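Local coordinates for protein putative glycoside hydrolase (Parabacteroides distasonis ATCC 8503, PDB 3GYC) that is a putative glycoside hydrolase of a cellulase-like, sugar-binding family and probably cleaves glycosidic bonds in carbohydrates, its exact substrate being unknown, at residues 72-77 and 120-125; 164-169 and 253-258; 22-27 and 115-120; 135-140 and 156-161. All blocks are in the same frame, centred on the assembly; numbering follows the deposited sequence.

In the fold
All contacts belong to one cellulase-like TIM barrel, and segments 22-27, 115-120, 156-161 and 164-169 lie at or beyond the C-terminal ends of its parallel strands, the active-site end of this fold. Contacts 1 and 3, centres about 9 Å apart, share Val-120 and are joined by Arg-117 NH1, 2.8 Å from Lys-74 O. A 1,2-ethanediol sits against contact 3, its O1 on Trp-115 O. Trp-167 of contact 2 touches Trp-115 and, in contact 4, Glu-161. Tyr-116 OH, 2.5 Å from Leu-158 O, ties contact 3 to contact 4. Asn-160 and Glu-161 follow the fourth strand, as the Asn-Glu pair does in clan GH-A glycosidases, so the loops around Trp-115, Trp-167 and Glu-161 probably line the substrate site.

Contact 1 (72-77 and 120-125); sequences LLKEVW and VDEVCL
Val-120 meets Leu-72 through both backbone and side chain, fixing the loop after barrel strand 109-113 to the edge of the small antiparallel sheet formed by strands 71-73 and 88-90. Val-120 N donates to Leu-72 O at 3.0 Å. This bond and the one from Lys-74 N to Leu-118 O flank Leu-73 and Asp-119, a non-hydrogen-bonded antiparallel pair. The CG1 methyl of Val-120 lies 3.7 Å from Leu-72 CD2 and also borders the aliphatic start of Lys-74. Two residues on, Glu-122 OE2 accepts from Lys-74 NZ at 2.9 Å in a salt bridge that reaches the carboxylate from above its plane, 36° out. The bend at chi3 (-78°) brings Lys-74 NZ to OE2, and the two side chains cross at about a right angle. Replacing Lys-74 by alanine is likely to leave Glu-122 without this counter-charge and to take one neighbour from the Val-120 methyl. Beyond Glu-122 the chain enters a 3-10 segment, Leu-125 N bonding to Glu-122 O at 3.3 Å.

Contact 2 (164-169 and 253-258); sequences GDSWAP and YNRFLP
A single extended arginine spans this contact: Arg-255 reaches Ser-166 and Trp-167 although the nearest CA atoms, those of Ser-166 and Arg-255, are 11.5 Å apart. The two loops belong to the TIM barrel; loop 164-169 follows strand 153-157, whereas loop 253-258 links helices 240-249 and 259-273. The arginine chain, extended from CG to NE, carries the guanidinium to the other loop. Arg-255 NH2 makes a weak hydrogen bond to Ser-166 OG, 3.1 Å long and bent to 130° at the hydrogen. Arg-255 NH2 also stands 3.9 Å from Trp-167 CZ2, with the guanidinium and indole planes 33° apart, an oblique approach. On the indole, Ser-166 CB sits over the centre of one face, while Trp-115 and Trp-180 add further ring contacts. A leucine in place of Arg-255 would probably leave Ser-166 OG without this donor and Trp-167 without its cationic neighbour. On its own loop, Arg-255 is held by backbone bonds with Asn-78 and Gln-79. Asn-254 OD1 accepts from Phe-256 N at 3.1 Å in an Asx turn, extended to an Asx motif by Leu-257 N at 2.8 Å, the two donors arriving from opposite faces of the amide plane.

Contact 3 (22-27 and 115-120); sequences WDFSWL and WYRLDV. With EDO (1,2-ethanediol), chain F.
Beside a small pocket holding a 1,2-ethanediol, probably from the crystallisation liquor, Phe-24 packs between Trp-115 and Arg-117. Its edge points at the face of Trp-115 in a T-shaped pair, with Phe-24 CE2 3.5 Å from Trp-115 CG and the planes at 78°. Asp-23 CB lies over the six-membered ring on that same indole face, a CH-pi contact. Both segments leave C-terminal ends of parallel TIM-barrel strands, 17-23 and 109-113, so the cluster joins the first and third of these loops. Arg-117 folds back through chi2 (-79°) and chi3 (-74°), which sets CD over the centre of the Phe-24 ring, 3.7 Å from its centroid. Asp-23 OD2 borders the opposite face of that ring, gripped by Ser-25 N at 2.8 Å in a helix-capping bond and by Ser-25 OG. Arg-117 NE forms a salt bridge with Glu-28, and NH1 a hydrogen bond with Lys-74 O. Diol O1 donates to Trp-115 O, whereas O2 accepts from Arg-117 NH1 at 2.9 Å and Leu-118 N at 2.7 Å.

Contact 4 (135-140 and 156-161); sequences DCWLTI and VDLCNE
Apolar contacts dominate where the indole of Trp-137 lies against Val-156 and Leu-158, seating helix 130-146 on strand 153-157. These elements close the beta-alpha-beta crossover that starts with strand 109-113 of the barrel. Both aliphatic residues meet one face of the ring. Val-156 has CG1 anti to its backbone nitrogen (chi1 175°), which places that methyl 3.5 Å from Trp-137 CE3, near the rim of the six-membered ring. Leu-158 CG makes a CH-pi contact over the five-membered ring of Trp-137, 4.1 Å from its centroid. Pro-60 and Met-199 from neighbouring helices also touch the indole.

Among the polar bonds, Trp-137 NE1 is hydrogen-bonded to Tyr-116 OH, which also bonds Leu-158 O. Asp-157, whose CB points away from the helix, forms an Asx turn in which OD1 accepts from Cys-159 N at 2.9 Å; its OD2 bonds Ser-113 and Ser-211. The tyrosine hydroxyl thus satisfies the buried indole nitrogen and links helix to strand end, while the ring face remains an apolar seat.

Contact 1 (72-77 and 120-125)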
loop_
_atom_site.group_PDB
_atom_site.type_symbol
_atom_site.label_atom_id
_atom_site.label_comp_id
_atom_site.label_asym_id
_atom_site.label_seq_id
_atom_site.Cartn_x
_atom_site.Cartn_y
_atom_site.Cartn_z
ATOM N N LEU A 72 -1.950 3.936 23.062
ATOM C CA LEU A 72 -2.736 5.107 22.748
ATOM C C LEU A 72 -2.106 5.814 21.537
ATOM O O LEU A 72 -0.947 6.241 21.594
ATOM C CB LEU A 72 -2.786 6.044 23.952
ATOM C CG LEU A 72 -3.720 7.262 23.834
ATOM C CD1 LEU A 72 -5.184 6.871 23.693
ATOM C CD2 LEU A 72 -3.529 8.173 25.048
ATOM N N LEU A 73 -2.833 5.867 20.417
ATOM C CA LEU A 73 -2.319 6.450 19.179
ATOM C C LEU A 73 -2.905 7.826 18.924
ATOM O O LEU A 73 -4.081 8.049 19.222
ATOM C CB LEU A 73 -2.635 5.546 17.985
ATOM C CG LEU A 73 -2.204 4.081 18.064
ATOM C CD1 LEU A 73 -2.591 3.359 16.818
ATOM C CD2 LEU A 73 -0.707 3.894 18.387
ATOM N N LYS A 74 -2.083 8.747 18.414
ATOM C CA LYS A 74 -2.543 10.089 18.033
ATOM C C LYS A 74 -3.002 10.011 16.603
ATOM O O LYS A 74 -2.405 9.294 15.826
ATOM C CB LYS A 74 -1.421 11.109 18.148
ATOM C CG LYS A 74 -0.863 11.181 19.545
ATOM C CD LYS A 74 0.185 12.290 19.741
ATOM C CE LYS A 74 1.540 11.944 19.197
ATOM N NZ LYS A 74 2.542 12.932 19.730
ATOM N N GLU A 75 -4.047 10.738 16.228
ATOM C CA GLU A 75 -4.545 10.628 14.849
ATOM C C GLU A 75 -3.610 11.293 13.830
ATOM O O GLU A 75 -2.877 12.247 14.145
ATOM C CB GLU A 75 -6.002 11.179 14.720
ATOM C CG GLU A 75 -6.177 12.714 14.809
ATOM C CD GLU A 75 -6.147 13.304 16.226
ATOM O OE1 GLU A 75 -5.915 12.566 17.232
ATOM O OE2 GLU A 75 -6.389 14.531 16.339
ATOM N N VAL A 76 -3.607 10.738 12.627
ATOM C CA VAL A 76 -2.865 11.310 11.512
ATOM C C VAL A 76 -3.685 12.447 10.886
ATOM O O VAL A 76 -3.144 13.477 10.463
ATOM C CB VAL A 76 -2.588 10.266 10.407
ATOM C CG1 VAL A 76 -1.516 10.810 9.465
ATOM C CG2 VAL A 76 -2.137 8.925 11.002
ATOM N N TRP A 77 -5.004 12.274 10.884
ATOM C CA TRP A 77 -5.938 13.227 10.244
ATOM C C TRP A 77 -7.339 13.029 10.788
ATOM O O TRP A 77 -7.644 12.017 11.423
ATOM C CB TRP A 77 -6.025 12.951 8.726
ATOM C CG TRP A 77 -6.042 11.491 8.384
ATOM C CD1 TRP A 77 -6.937 10.543 8.790
ATOM C CD2 TRP A 77 -5.103 10.812 7.540
ATOM N NE1 TRP A 77 -6.602 9.319 8.263
ATOM C CE2 TRP A 77 -5.463 9.447 7.521
ATOM C CE3 TRP A 77 -3.976 11.218 6.838
ATOM C CZ2 TRP A 77 -4.738 8.487 6.789
ATOM C CZ3 TRP A 77 -3.266 10.271 6.119
ATOM C CH2 TRP A 77 -3.649 8.923 6.098
ATOM N N VAL A 120 1.512 7.919 21.832
ATOM C CA VAL A 120 1.810 9.108 22.624
ATOM C C VAL A 120 3.310 9.211 23.040
ATOM O O VAL A 120 3.817 10.295 23.250
ATOM C CB VAL A 120 0.846 9.232 23.811
ATOM C CG1 VAL A 120 -0.579 9.452 23.254
ATOM C CG2 VAL A 120 0.901 7.984 24.694
ATOM N N ASP A 121 4.011 8.097 23.116
ATOM C CA ASP A 121 5.439 8.122 23.435
ATOM C C ASP A 121 6.331 8.080 22.193
ATOM O O ASP A 121 7.550 7.996 22.306
ATOM C CB ASP A 121 5.755 6.964 24.349
ATOM C CG ASP A 121 4.968 7.029 25.627
ATOM O OD1 ASP A 121 4.921 8.101 26.252
ATOM O OD2 ASP A 121 4.407 5.994 26.024
ATOM N N GLU A 122 5.723 8.125 21.023
ATOM C CA GLU A 122 6.415 8.174 19.753
ATOM C C GLU A 122 7.590 7.199 19.700
ATOM O O GLU A 122 8.716 7.591 19.394
ATOM C CB GLU A 122 6.879 9.617 19.486
ATOM C CG GLU A 122 5.708 10.585 19.428
ATOM C CD GLU A 122 6.061 11.951 18.872
ATOM O OE1 GLU A 122 7.249 12.355 18.910
ATOM O OE2 GLU A 122 5.111 12.646 18.414
ATOM N N VAL A 123 7.306 5.919 19.939
ATOM C CA VAL A 123 8.389 4.929 20.001
ATOM C C VAL A 123 9.147 4.701 18.668
ATOM O O VAL A 123 10.335 4.329 18.677
ATOM C CB VAL A 123 7.953 3.585 20.666
ATOM C CG1 VAL A 123 7.446 3.839 22.087
ATOM C CG2 VAL A 123 6.970 2.816 19.824
ATOM N N CYS A 124 8.523 5.031 17.548
ATOM C CA CYS A 124 9.193 4.826 16.266
ATOM C C CYS A 124 10.411 5.706 16.050
ATOM O O CYS A 124 11.251 5.358 15.246
ATOM C CB CYS A 124 8.242 5.022 15.086
ATOM S SG CYS A 124 7.655 6.713 14.967
ATOM N N LEU A 125 10.508 6.832 16.761
ATOM C CA LEU A 125 11.635 7.749 16.599
ATOM C C LEU A 125 12.974 7.110 17.037
ATOM O O LEU A 125 14.038 7.579 16.660
ATOM C CB LEU A 125 11.381 9.069 17.354
ATOM C CG LEU A 125 10.134 9.853 16.917
ATOM C CD1 LEU A 125 9.899 11.051 17.809
ATOM C CD2 LEU A 125 10.195 10.257 15.432
#

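Contact 2 (164-169 and 253-258)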
loop_
_atom_site.group_PDB
_atom_site.type_symbol
_atom_site.label_atom_id
_atom_site.label_comp_id
_atom_site.label_asym_id
_atom_site.label_seq_id
_atom_site.Cartn_x
_atom_site.Cartn_y
_atom_site.Cartn_z
ATOM N N GLY A 164 9.098 9.474 2.919
ATOM C CA GLY A 164 8.278 10.598 3.418
ATOM C C GLY A 164 8.333 10.782 4.934
ATOM O O GLY A 164 8.156 9.820 5.694
ATOM N N ASP A 165 8.540 12.010 5.393
ATOM C CA ASP A 165 8.644 12.249 6.843
ATOM C C ASP A 165 7.379 11.946 7.669
ATOM O O ASP A 165 7.472 11.792 8.881
ATOM C CB ASP A 165 9.206 13.639 7.169
ATOM C CG ASP A 165 8.394 14.774 6.582
ATOM O OD1 ASP A 165 7.258 14.549 6.119
ATOM O OD2 ASP A 165 8.916 15.921 6.593
ATOM N N SER A 166 6.210 11.875 7.040
ATOM C CA SER A 166 4.997 11.486 7.762
ATOM C C SER A 166 5.120 10.066 8.276
ATOM O O SER A 166 4.583 9.739 9.330
ATOM C CB SER A 166 3.757 11.495 6.858
ATOM O OG SER A 166 3.502 12.786 6.353
ATOM N N TRP A 167 5.797 9.216 7.512
ATOM C CA TRP A 167 5.886 7.796 7.872
ATOM C C TRP A 167 7.257 7.420 8.434
ATOM O O TRP A 167 7.348 6.538 9.294
ATOM C CB TRP A 167 5.538 6.914 6.656
ATOM C CG TRP A 167 4.460 7.532 5.825
ATOM C CD1 TRP A 167 4.578 7.962 4.558
ATOM C CD2 TRP A 167 3.129 7.878 6.248
ATOM N NE1 TRP A 167 3.405 8.522 4.130
ATOM C CE2 TRP A 167 2.500 8.500 5.157
ATOM C CE3 TRP A 167 2.403 7.704 7.441
ATOM C CZ2 TRP A 167 1.184 8.954 5.214
ATOM C CZ3 TRP A 167 1.093 8.170 7.496
ATOM C CH2 TRP A 167 0.501 8.774 6.384
ATOM N N ALA A 168 8.310 8.097 7.969
ATOM C CA ALA A 168 9.690 7.799 8.396
ATOM C C ALA A 168 10.363 9.042 9.008
ATOM O O ALA A 168 11.349 9.569 8.457
ATOM C CB ALA A 168 10.496 7.264 7.222
ATOM N N PRO A 169 9.828 9.529 10.143
ATOM C CA PRO A 169 10.457 10.678 10.821
ATOM C C PRO A 169 11.813 10.327 11.446
ATOM O O PRO A 169 12.651 11.220 11.696
ATOM C CB PRO A 169 9.433 11.026 11.908
ATOM C CG PRO A 169 8.671 9.812 12.135
ATOM C CD PRO A 169 8.599 9.105 10.833
ATOM N N TYR A 253 -4.413 18.007 0.230
ATOM C CA TYR A 253 -4.242 16.941 1.194
ATOM C C TYR A 253 -4.333 17.408 2.663
ATOM O O TYR A 253 -3.753 16.776 3.541
ATOM C CB TYR A 253 -2.924 16.191 0.972
ATOM C CG TYR A 253 -2.664 15.688 -0.432
ATOM C CD1 TYR A 253 -2.055 16.501 -1.367
ATOM C CD2 TYR A 253 -2.950 14.378 -0.794
ATOM C CE1 TYR A 253 -1.760 16.038 -2.634
ATOM C CE2 TYR A 253 -2.668 13.902 -2.060
ATOM C CZ TYR A 253 -2.088 14.744 -2.984
ATOM O OH TYR A 253 -1.791 14.303 -4.265
ATOM N N ASN A 254 -5.091 18.462 2.932
ATOM C CA ASN A 254 -5.199 18.966 4.297
ATOM C C ASN A 254 -5.712 17.863 5.248
ATOM O O ASN A 254 -6.688 17.166 4.963
ATOM C CB ASN A 254 -6.050 20.221 4.372
ATOM C CG ASN A 254 -5.794 20.991 5.641
ATOM O OD1 ASN A 254 -6.185 20.569 6.740
ATOM N ND2 ASN A 254 -5.092 22.094 5.511
ATOM N N ARG A 255 -4.998 17.661 6.344
ATOM C CA ARG A 255 -5.318 16.582 7.284
ATOM C C ARG A 255 -6.361 16.896 8.348
ATOM O O ARG A 255 -7.002 15.968 8.867
ATOM C CB ARG A 255 -4.033 16.106 7.971
ATOM C CG ARG A 255 -3.048 15.584 6.966
ATOM C CD ARG A 255 -1.900 14.831 7.566
ATOM N NE ARG A 255 -1.201 14.092 6.515
ATOM C CZ ARG A 255 -0.109 13.348 6.702
ATOM N NH1 ARG A 255 0.431 13.238 7.908
ATOM N NH2 ARG A 255 0.454 12.712 5.673
ATOM N N PHE A 256 -6.549 18.180 8.655
ATOM C CA PHE A 256 -7.442 18.581 9.736
ATOM C C PHE A 256 -8.515 19.612 9.416
ATOM O O PHE A 256 -9.333 19.902 10.267
ATOM C CB PHE A 256 -6.593 19.079 10.912
ATOM C CG PHE A 256 -5.777 18.007 11.497
ATOM C CD1 PHE A 256 -6.362 17.072 12.345
ATOM C CD2 PHE A 256 -4.469 17.832 11.122
ATOM C CE1 PHE A 256 -5.628 16.060 12.858
ATOM C CE2 PHE A 256 -3.737 16.765 11.617
ATOM C CZ PHE A 256 -4.313 15.904 12.479
ATOM N N LEU A 257 -8.491 20.221 8.236
ATOM C CA LEU A 257 -9.483 21.214 7.908
ATOM C C LEU A 257 -10.288 20.780 6.707
ATOM O O LEU A 257 -9.743 20.140 5.801
ATOM C CB LEU A 257 -8.855 22.551 7.658
ATOM C CG LEU A 257 -8.243 23.237 8.882
ATOM C CD1 LEU A 257 -7.504 24.420 8.346
ATOM C CD2 LEU A 257 -9.263 23.622 9.961
ATOM N N PRO A 258 -11.588 21.150 6.687
ATOM C CA PRO A 258 -12.545 20.680 5.656
ATOM C C PRO A 258 -12.519 21.396 4.301
ATOM O O PRO A 258 -13.126 20.925 3.368
ATOM C CB PRO A 258 -13.910 20.877 6.331
ATOM C CG PRO A 258 -13.681 21.964 7.329
ATOM C CD PRO A 258 -12.270 21.837 7.803
#

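Contact 3 (22-27 and 115-120)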
loop_
_atom_site.group_PDB
_atom_site.type_symbol
_atom_site.label_atom_id
_atom_site.label_comp_id
_atom_site.label_asym_id
_atom_site.label_seq_id
_atom_site.Cartn_x
_atom_site.Cartn_y
_atom_site.Cartn_z
ATOM N N TRP A 22 -5.611 -2.590 3.437
ATOM C CA TRP A 22 -6.382 -2.364 4.666
ATOM C C TRP A 22 -5.558 -1.621 5.729
ATOM O O TRP A 22 -6.033 -1.404 6.863
ATOM C CB TRP A 22 -7.001 -3.655 5.171
ATOM C CG TRP A 22 -8.284 -4.047 4.439
ATOM C CD1 TRP A 22 -8.794 -3.474 3.321
ATOM C CD2 TRP A 22 -9.145 -5.190 4.715
ATOM N NE1 TRP A 22 -9.973 -4.111 2.930
ATOM C CE2 TRP A 22 -10.211 -5.148 3.785
ATOM C CE3 TRP A 22 -9.190 -6.136 5.726
ATOM C CZ2 TRP A 22 -11.231 -6.075 3.784
ATOM C CZ3 TRP A 22 -10.194 -7.037 5.725
ATOM C CH2 TRP A 22 -11.204 -7.012 4.757
ATOM N N ASP A 23 -4.348 -1.209 5.327
ATOM C CA ASP A 23 -3.500 -0.267 6.052
ATOM C C ASP A 23 -3.503 -0.496 7.583
ATOM O O ASP A 23 -3.206 -1.586 8.037
ATOM C CB ASP A 23 -3.903 1.174 5.644
ATOM C CG ASP A 23 -5.441 1.437 5.799
ATOM O OD1 ASP A 23 -6.206 1.064 4.864
ATOM O OD2 ASP A 23 -5.881 1.946 6.865
ATOM N N PHE A 24 -3.829 0.533 8.351
ATOM C CA PHE A 24 -3.950 0.427 9.806
ATOM C C PHE A 24 -5.441 0.391 10.205
ATOM O O PHE A 24 -5.776 0.231 11.381
ATOM C CB PHE A 24 -3.149 1.553 10.496
ATOM C CG PHE A 24 -3.187 2.882 9.791
ATOM C CD1 PHE A 24 -4.181 3.821 10.086
ATOM C CD2 PHE A 24 -2.223 3.212 8.854
ATOM C CE1 PHE A 24 -4.183 5.088 9.420
ATOM C CE2 PHE A 24 -2.230 4.451 8.210
ATOM C CZ PHE A 24 -3.219 5.377 8.499
ATOM N N SER A 25 -6.354 0.441 9.210
ATOM C CA SER A 25 -7.773 0.375 9.508
ATOM C C SER A 25 -8.222 -1.002 10.069
ATOM O O SER A 25 -9.127 -1.063 10.885
ATOM C CB SER A 25 -8.593 0.751 8.282
ATOM O OG SER A 25 -8.325 2.062 7.809
ATOM N N TRP A 26 -7.566 -2.092 9.660
ATOM C CA TRP A 26 -7.928 -3.415 10.105
ATOM C C TRP A 26 -7.906 -3.533 11.636
ATOM O O TRP A 26 -8.701 -4.293 12.219
ATOM C CB TRP A 26 -6.978 -4.487 9.454
ATOM C CG TRP A 26 -5.589 -4.444 10.022
ATOM C CD1 TRP A 26 -4.570 -3.657 9.619
ATOM C CD2 TRP A 26 -5.091 -5.200 11.133
ATOM N NE1 TRP A 26 -3.467 -3.854 10.421
ATOM C CE2 TRP A 26 -3.748 -4.820 11.331
ATOM C CE3 TRP A 26 -5.644 -6.140 11.977
ATOM C CZ2 TRP A 26 -2.966 -5.359 12.335
ATOM C CZ3 TRP A 26 -4.889 -6.672 12.955
ATOM C CH2 TRP A 26 -3.559 -6.288 13.138
ATOM N N LEU A 27 -6.974 -2.822 12.271
ATOM C CA LEU A 27 -6.858 -2.878 13.724
ATOM C C LEU A 27 -7.596 -1.711 14.378
ATOM O O LEU A 27 -8.222 -1.903 15.426
ATOM C CB LEU A 27 -5.372 -2.856 14.123
ATOM C CG LEU A 27 -5.049 -3.053 15.594
ATOM C CD1 LEU A 27 -5.638 -4.388 16.085
ATOM C CD2 LEU A 27 -3.490 -2.914 15.812
ATOM N N TRP A 115 3.087 2.333 8.423
ATOM C CA TRP A 115 2.972 3.781 8.402
ATOM C C TRP A 115 3.551 4.356 9.719
ATOM O O TRP A 115 3.483 5.558 9.953
ATOM C CB TRP A 115 1.514 4.201 8.221
ATOM C CG TRP A 115 0.962 3.967 6.871
ATOM C CD1 TRP A 115 0.652 4.914 5.934
ATOM C CD2 TRP A 115 0.584 2.683 6.286
ATOM N NE1 TRP A 115 0.082 4.285 4.820
ATOM C CE2 TRP A 115 0.065 2.939 5.004
ATOM C CE3 TRP A 115 0.650 1.355 6.731
ATOM C CZ2 TRP A 115 -0.376 1.912 4.143
ATOM C CZ3 TRP A 115 0.209 0.356 5.902
ATOM C CH2 TRP A 115 -0.279 0.639 4.603
ATOM N N TYR A 116 4.109 3.484 10.572
ATOM C CA TYR A 116 4.734 3.872 11.840
ATOM C C TYR A 116 3.862 4.868 12.637
ATOM O O TYR A 116 4.261 6.019 12.910
ATOM C CB TYR A 116 6.136 4.405 11.540
ATOM C CG TYR A 116 6.982 3.324 10.954
ATOM C CD1 TYR A 116 7.630 2.403 11.792
ATOM C CD2 TYR A 116 7.143 3.193 9.580
ATOM C CE1 TYR A 116 8.393 1.371 11.273
ATOM C CE2 TYR A 116 7.895 2.152 9.044
ATOM C CZ TYR A 116 8.518 1.243 9.896
ATOM O OH TYR A 116 9.277 0.201 9.409
ATOM N N ARG A 117 2.661 4.406 12.963
ATOM C CA ARG A 117 1.662 5.190 13.659
ATOM C C ARG A 117 2.269 5.727 14.933
ATOM O O ARG A 117 2.966 5.007 15.636
ATOM C CB ARG A 117 0.426 4.356 13.948
ATOM C CG ARG A 117 -0.330 3.970 12.675
ATOM C CD ARG A 117 -1.201 5.133 12.143
ATOM N NE ARG A 117 -2.382 5.296 13.001
ATOM C CZ ARG A 117 -2.588 6.301 13.848
ATOM N NH1 ARG A 117 -1.713 7.304 13.977
ATOM N NH2 ARG A 117 -3.680 6.308 14.579
ATOM N N LEU A 118 2.050 7.003 15.179
ATOM C CA LEU A 118 2.586 7.646 16.384
ATOM C C LEU A 118 1.740 7.377 17.607
ATOM O O LEU A 118 0.570 7.794 17.684
ATOM C CB LEU A 118 2.715 9.150 16.227
ATOM C CG LEU A 118 3.717 9.683 15.212
ATOM C CD1 LEU A 118 3.566 11.204 15.112
ATOM C CD2 LEU A 118 5.166 9.272 15.575
ATOM N N ASP A 119 2.340 6.688 18.572
ATOM C CA ASP A 119 1.720 6.487 19.860
ATOM C C ASP A 119 2.115 7.729 20.670
ATOM O O ASP A 119 2.997 8.484 20.264
ATOM C CB ASP A 119 2.215 5.238 20.556
ATOM C CG ASP A 119 3.725 5.304 20.897
ATOM O OD1 ASP A 119 4.539 5.345 19.940
ATOM O OD2 ASP A 119 4.066 5.357 22.115
ATOM N N VAL A 120 1.512 7.919 21.832
ATOM C CA VAL A 120 1.810 9.108 22.624
ATOM C C VAL A 120 3.310 9.211 23.040
ATOM O O VAL A 120 3.817 10.295 23.250
ATOM C CB VAL A 120 0.846 9.232 23.811
ATOM C CG1 VAL A 120 -0.579 9.452 23.254
ATOM C CG2 VAL A 120 0.901 7.984 24.694
HETATM C C1 EDO F . 2.236 8.186 11.143
HETATM O O1 EDO F . 1.383 7.094 10.730
HETATM C C2 EDO F . 1.546 9.135 12.155
HETATM O O2 EDO F . 0.836 8.443 13.211
#

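Contact 4 (135-140 and 156-161)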
loop_
_atom_site.group_PDB
_atom_site.type_symbol
_atom_site.label_atom_id
_atom_site.label_comp_id
_atom_site.label_asym_id
_atom_site.label_seq_id
_atom_site.Cartn_x
_atom_site.Cartn_y
_atom_site.Cartn_z
ATOM N N ASP A 135 16.185 -4.787 13.055
ATOM C CA ASP A 135 16.014 -5.590 14.267
ATOM C C ASP A 135 14.547 -5.607 14.679
ATOM O O ASP A 135 14.008 -6.611 15.149
ATOM C CB ASP A 135 16.889 -5.086 15.429
ATOM C CG ASP A 135 18.326 -5.573 15.358
ATOM O OD1 ASP A 135 18.685 -6.371 14.464
ATOM O OD2 ASP A 135 19.123 -5.163 16.243
ATOM N N CYS A 136 13.897 -4.481 14.478
ATOM C CA CYS A 136 12.496 -4.352 14.794
ATOM C C CYS A 136 11.603 -5.267 13.912
ATOM O O CYS A 136 10.719 -5.957 14.401
ATOM C CB CYS A 136 12.175 -2.895 14.690
ATOM S SG CYS A 136 10.518 -2.616 14.484
ATOM N N TRP A 137 11.860 -5.292 12.614
ATOM C CA TRP A 137 11.132 -6.204 11.736
ATOM C C TRP A 137 11.464 -7.677 11.988
ATOM O O TRP A 137 10.593 -8.523 11.852
ATOM C CB TRP A 137 11.369 -5.841 10.276
ATOM C CG TRP A 137 10.534 -4.691 9.861
ATOM C CD1 TRP A 137 10.875 -3.382 9.839
ATOM C CD2 TRP A 137 9.190 -4.773 9.371
ATOM N NE1 TRP A 137 9.828 -2.639 9.349
ATOM C CE2 TRP A 137 8.775 -3.470 9.075
ATOM C CE3 TRP A 137 8.296 -5.825 9.192
ATOM C CZ2 TRP A 137 7.505 -3.182 8.600
ATOM C CZ3 TRP A 137 7.046 -5.551 8.709
ATOM C CH2 TRP A 137 6.657 -4.243 8.408
ATOM N N LEU A 138 12.725 -7.990 12.326
ATOM C CA LEU A 138 13.095 -9.347 12.668
ATOM C C LEU A 138 12.251 -9.810 13.876
ATOM O O LEU A 138 11.803 -10.957 13.934
ATOM C CB LEU A 138 14.614 -9.479 12.926
ATOM C CG LEU A 138 15.480 -9.396 11.655
ATOM C CD1 LEU A 138 16.942 -9.247 11.967
ATOM C CD2 LEU A 138 15.225 -10.586 10.712
ATOM N N THR A 139 11.994 -8.918 14.825
ATOM C CA THR A 139 11.163 -9.266 15.974
ATOM C C THR A 139 9.712 -9.567 15.573
ATOM O O THR A 139 9.162 -10.583 15.964
ATOM C CB THR A 139 11.263 -8.172 17.035
ATOM O OG1 THR A 139 12.617 -8.142 17.458
ATOM C CG2 THR A 139 10.383 -8.439 18.214
ATOM N N ILE A 140 9.128 -8.722 14.735
ATOM C CA ILE A 140 7.725 -8.897 14.325
ATOM C C ILE A 140 7.614 -10.216 13.529
ATOM O O ILE A 140 6.684 -11.017 13.733
ATOM C CB ILE A 140 7.207 -7.591 13.590
ATOM C CG1 ILE A 140 5.680 -7.403 13.654
ATOM C CG2 ILE A 140 7.654 -7.511 12.172
ATOM C CD1 ILE A 140 4.881 -8.387 12.814
ATOM N N VAL A 156 7.391 -8.236 2.550
ATOM C CA VAL A 156 7.586 -7.331 3.661
ATOM C C VAL A 156 8.156 -6.059 3.110
ATOM O O VAL A 156 9.255 -6.060 2.534
ATOM C CB VAL A 156 8.539 -7.911 4.746
ATOM C CG1 VAL A 156 8.828 -6.856 5.871
ATOM C CG2 VAL A 156 7.962 -9.207 5.288
ATOM N N ASP A 157 7.438 -4.976 3.361
ATOM C CA ASP A 157 7.797 -3.603 2.959
ATOM C C ASP A 157 8.180 -2.854 4.225
ATOM O O ASP A 157 7.352 -2.699 5.129
ATOM C CB ASP A 157 6.592 -2.965 2.245
ATOM C CG ASP A 157 6.681 -1.434 2.119
ATOM O OD1 ASP A 157 7.788 -0.829 2.247
ATOM O OD2 ASP A 157 5.591 -0.837 1.900
ATOM N N LEU A 158 9.399 -2.341 4.279
ATOM C CA LEU A 158 9.880 -1.694 5.507
ATOM C C LEU A 158 9.320 -0.334 5.783
ATOM O O LEU A 158 9.474 0.159 6.897
ATOM C CB LEU A 158 11.428 -1.676 5.591
ATOM C CG LEU A 158 12.034 -2.991 6.107
ATOM C CD1 LEU A 158 11.742 -4.128 5.175
ATOM C CD2 LEU A 158 13.560 -2.872 6.316
ATOM N N CYS A 159 8.703 0.305 4.791
ATOM C CA CYS A 159 8.067 1.588 5.032
ATOM C C CYS A 159 7.217 2.093 3.882
ATOM O O CYS A 159 7.726 2.256 2.766
ATOM C CB CYS A 159 9.143 2.653 5.295
ATOM S SG CYS A 159 8.388 4.151 5.918
ATOM N N ASN A 160 5.928 2.343 4.158
ATOM C CA ASN A 160 5.039 2.978 3.204
ATOM C C ASN A 160 5.608 4.281 2.680
ATOM O O ASN A 160 5.973 5.151 3.468
ATOM C CB ASN A 160 3.711 3.308 3.865
ATOM C CG ASN A 160 2.788 4.102 2.956
ATOM O OD1 ASN A 160 2.204 3.550 2.000
ATOM N ND2 ASN A 160 2.630 5.403 3.253
ATOM N N GLU A 161 5.647 4.431 1.352
ATOM C CA GLU A 161 6.034 5.707 0.705
ATOM C C GLU A 161 7.313 6.307 1.229
ATOM O O GLU A 161 7.419 7.502 1.562
ATOM C CB GLU A 161 4.873 6.695 0.751
ATOM C CG GLU A 161 3.713 6.121 -0.051
ATOM C CD GLU A 161 2.430 6.920 -0.019
ATOM O OE1 GLU A 161 2.254 7.768 0.897
ATOM O OE2 GLU A 161 1.582 6.644 -0.917
#